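Local coordinates for capsid protein (Bocavirus gorilla/GBoV1/2009, PDB 7LNK) that forms the T=1 icosahedral shell of a parvovirus, sixty copies of the chain assembling into the capsid, at residues L354-Q359 with N363-V368. Sequence-based numbering, arbitrary orientation.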
ATOM      1  N   LEU A 354     -36.770  37.192-105.682  1.00 25.94           N
ATOM      2  CA  LEU A 354     -35.538  37.917-105.964  1.00 25.94           C
ATOM      3  C   LEU A 354     -35.622  38.512-107.357  1.00 25.94           C
ATOM      4  O   LEU A 354     -35.847  37.791-108.331  1.00 25.94           O
ATOM      5  CB  LEU A 354     -34.317  37.006-105.842  1.00 24.98           C
ATOM      6  CG  LEU A 354     -32.983  37.672-106.159  1.00 24.98           C
ATOM      7  CD1 LEU A 354     -32.734  38.803-105.197  1.00 24.98           C
ATOM      8  CD2 LEU A 354     -31.869  36.670-106.078  1.00 24.98           C
ATOM      9  N   TYR A 355     -35.445  39.824-107.443  1.00 26.84           N
ATOM     10  CA  TYR A 355     -35.470  40.571-108.690  1.00 26.84           C
ATOM     11  C   TYR A 355     -34.121  41.238-108.880  1.00 26.84           C
ATOM     12  O   TYR A 355     -33.524  41.700-107.906  1.00 26.84           O
ATOM     13  CB  TYR A 355     -36.573  41.623-108.656  1.00 27.54           C
ATOM     14  CG  TYR A 355     -37.966  41.061-108.634  1.00 27.54           C
ATOM     15  CD1 TYR A 355     -38.669  40.869-109.805  1.00 27.54           C
ATOM     16  CD2 TYR A 355     -38.559  40.677-107.448  1.00 27.54           C
ATOM     17  CE1 TYR A 355     -39.931  40.351-109.794  1.00 27.54           C
ATOM     18  CE2 TYR A 355     -39.821  40.147-107.429  1.00 27.54           C
ATOM     19  CZ  TYR A 355     -40.503  39.989-108.606  1.00 27.54           C
ATOM     20  OH  TYR A 355     -41.769  39.462-108.597  1.00 27.54           O
ATOM     21  N   ARG A 356     -33.630  41.283-110.114  1.00 28.15           N
ATOM     22  CA  ARG A 356     -32.489  42.133-110.420  1.00 28.15           C
ATOM     23  C   ARG A 356     -32.919  43.259-111.340  1.00 28.15           C
ATOM     24  O   ARG A 356     -33.681  43.050-112.287  1.00 28.15           O
ATOM     25  CB  ARG A 356     -31.315  41.383-111.056  1.00 28.08           C
ATOM     26  CG  ARG A 356     -31.561  40.764-112.397  1.00 28.08           C
ATOM     27  CD  ARG A 356     -30.270  40.211-112.969  1.00 28.08           C
ATOM     28  NE  ARG A 356     -29.703  39.139-112.165  1.00 28.08           N
ATOM     29  CZ  ARG A 356     -30.057  37.865-112.266  1.00 28.08           C
ATOM     30  NH1 ARG A 356     -29.485  36.956-111.494  1.00 28.08           N
ATOM     31  NH2 ARG A 356     -30.991  37.501-113.130  1.00 28.08           N
ATOM     32  N   GLY A 357     -32.439  44.460-111.040  1.00 29.38           N
ATOM     33  CA  GLY A 357     -32.691  45.587-111.911  1.00 29.38           C
ATOM     34  C   GLY A 357     -31.859  45.499-113.174  1.00 29.38           C
ATOM     35  O   GLY A 357     -30.667  45.183-113.137  1.00 29.38           O
ATOM     36  N   ASN A 358     -32.500  45.761-114.304  1.00 31.65           N
ATOM     37  CA  ASN A 358     -31.826  45.969-115.572  1.00 31.65           C
ATOM     38  C   ASN A 358     -31.563  47.439-115.839  1.00 31.65           C
ATOM     39  O   ASN A 358     -31.160  47.788-116.949  1.00 31.65           O
ATOM     40  CB  ASN A 358     -32.628  45.331-116.705  1.00 31.60           C
ATOM     41  CG  ASN A 358     -34.022  45.883-116.815  1.00 31.60           C
ATOM     42  OD1 ASN A 358     -34.271  47.049-116.538  1.00 31.60           O
ATOM     43  ND2 ASN A 358     -34.952  45.036-117.222  1.00 31.60           N
ATOM     44  N   GLN A 359     -31.851  48.294-114.856  1.00 32.48           N
ATOM     45  CA  GLN A 359     -31.767  49.757-114.728  1.00 32.48           C
ATOM     46  C   GLN A 359     -33.005  50.416-115.319  1.00 32.48           C
ATOM     47  O   GLN A 359     -33.143  51.635-115.218  1.00 32.48           O
ATOM     48  CB  GLN A 359     -30.509  50.413-115.327  1.00 33.94           C
ATOM     49  CG  GLN A 359     -30.393  50.515-116.825  1.00 33.94           C
ATOM     50  CD  GLN A 359     -29.084  51.139-117.244  1.00 33.94           C
ATOM     51  OE1 GLN A 359     -28.127  51.159-116.480  1.00 33.94           O
ATOM     52  NE2 GLN A 359     -29.035  51.653-118.464  1.00 33.94           N
ATOM     53  N   ASN A 363     -36.636  42.438-112.869  1.00 28.54           N
ATOM     54  CA  ASN A 363     -37.082  41.191-113.462  1.00 28.54           C
ATOM     55  C   ASN A 363     -36.810  40.051-112.500  1.00 28.54           C
ATOM     56  O   ASN A 363     -35.785  40.035-111.817  1.00 28.54           O
ATOM     57  CB  ASN A 363     -36.384  40.939-114.789  1.00 29.86           C
ATOM     58  CG  ASN A 363     -36.710  41.988-115.813  1.00 29.86           C
ATOM     59  OD1 ASN A 363     -35.822  42.539-116.454  1.00 29.86           O
ATOM     60  ND2 ASN A 363     -37.991  42.280-115.973  1.00 29.86           N
ATOM     61  N   LEU A 364     -37.731  39.098-112.457  1.00 27.53           N
ATOM     62  CA  LEU A 364     -37.644  38.018-111.490  1.00 27.53           C
ATOM     63  C   LEU A 364     -36.455  37.119-111.784  1.00 27.53           C
ATOM     64  O   LEU A 364     -36.224  36.725-112.929  1.00 27.53           O
ATOM     65  CB  LEU A 364     -38.927  37.197-111.502  1.00 27.16           C
ATOM     66  CG  LEU A 364     -38.923  36.011-110.548  1.00 27.16           C
ATOM     67  CD1 LEU A 364     -38.822  36.503-109.121  1.00 27.16           C
ATOM     68  CD2 LEU A 364     -40.152  35.166-110.743  1.00 27.16           C
ATOM     69  N   ASN A 365     -35.708  36.782-110.738  1.00 26.93           N
ATOM     70  CA  ASN A 365     -34.673  35.760-110.811  1.00 26.93           C
ATOM     71  C   ASN A 365     -35.342  34.444-110.447  1.00 26.93           C
ATOM     72  O   ASN A 365     -35.773  34.247-109.311  1.00 26.93           O
ATOM     73  CB  ASN A 365     -33.527  36.092-109.865  1.00 27.59           C
ATOM     74  CG  ASN A 365     -32.367  35.137-109.988  1.00 27.59           C
ATOM     75  OD1 ASN A 365     -32.505  34.024-110.482  1.00 27.59           O
ATOM     76  ND2 ASN A 365     -31.208  35.571-109.538  1.00 27.59           N
ATOM     77  N   ALA A 366     -35.418  33.532-111.414  1.00 26.62           N
ATOM     78  CA  ALA A 366     -36.190  32.315-111.203  1.00 26.62           C
ATOM     79  C   ALA A 366     -35.454  31.342-110.298  1.00 26.62           C
ATOM     80  O   ALA A 366     -36.041  30.783-109.367  1.00 26.62           O
ATOM     81  CB  ALA A 366     -36.513  31.662-112.545  1.00 26.50           C
ATOM     82  N   ASP A 367     -34.170  31.130-110.548  1.00 25.48           N
ATOM     83  CA  ASP A 367     -33.384  30.150-109.818  1.00 25.48           C
ATOM     84  C   ASP A 367     -32.485  30.877-108.834  1.00 25.48           C
ATOM     85  O   ASP A 367     -31.542  31.561-109.236  1.00 25.48           O
ATOM     86  CB  ASP A 367     -32.562  29.298-110.779  1.00 26.75           C
ATOM     87  CG  ASP A 367     -33.422  28.379-111.608  1.00 26.75           C
ATOM     88  OD1 ASP A 367     -34.592  28.167-111.239  1.00 26.75           O
ATOM     89  OD2 ASP A 367     -32.936  27.878-112.638  1.00 26.75           O
ATOM     90  N   VAL A 368     -32.779  30.725-107.553  1.00 23.62           N
ATOM     91  CA  VAL A 368     -32.025  31.354-106.483  1.00 23.62           C
ATOM     92  C   VAL A 368     -31.232  30.255-105.800  1.00 23.62           C
ATOM     93  O   VAL A 368     -31.805  29.365-105.168  1.00 23.62           O
ATOM     94  CB  VAL A 368     -32.938  32.083-105.494  1.00 23.48           C
ATOM     95  CG1 VAL A 368     -32.133  32.641-104.355  1.00 23.48           C
ATOM     96  CG2 VAL A 368     -33.685  33.185-106.195  1.00 23.48           C
TER
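R356 and N363 form the hydrogen-bonded pair of a short antiparallel hairpin. R356 N donates to N363 O at 3.0 Å, and N363 N returns a bond to R356 O at 3.1 Å. The next pair, Y355 with L364, is non-hydrogen-bonded. Beyond it N365 N donates a backbone hydrogen bond to L354 O at 2.6 Å. Y355 CA also makes a CA-H...O contact with N363 O.

Y355 and L364 share one face of the hairpin. L364 CD1 sits over one face of the Y355 ring, 4.1 Å from its centroid, a CH-pi contact offset toward the rim. The Y355 CG lies anti to its carbonyl carbon (chi1 -67°), which lays the ring alongside the L364 backbone. R356 and N363 side chains occupy the opposite face. The R356 chain bends at chi3 (63°) and brings its guanidinium obliquely across the N365 side chain. R356 NH1 also forms a salt bridge with D367 OD2 of a second subunit. Near the turn, N358 ND2 makes a weak hydrogen bond to N363 OD1 at 2.8 Å, with the two amide planes 62° apart. N358 OD1 accepts hydrogen bonds from the backbone N of T360 and of T361, in the turn between the strands. At the other end, V368 CG2 packs on L354 CB at 3.9 Å.

L354, Y355 and R356 pair antiparallel with a strand of the second subunit, and Y355 OH is hydrogen-bonded to Y305 OH of that subunit. The arrangement is a two-stranded beta hairpin, centred about 32 Å from the centre of the chain, whose sheet continues across a subunit interface of the parvovirus capsid.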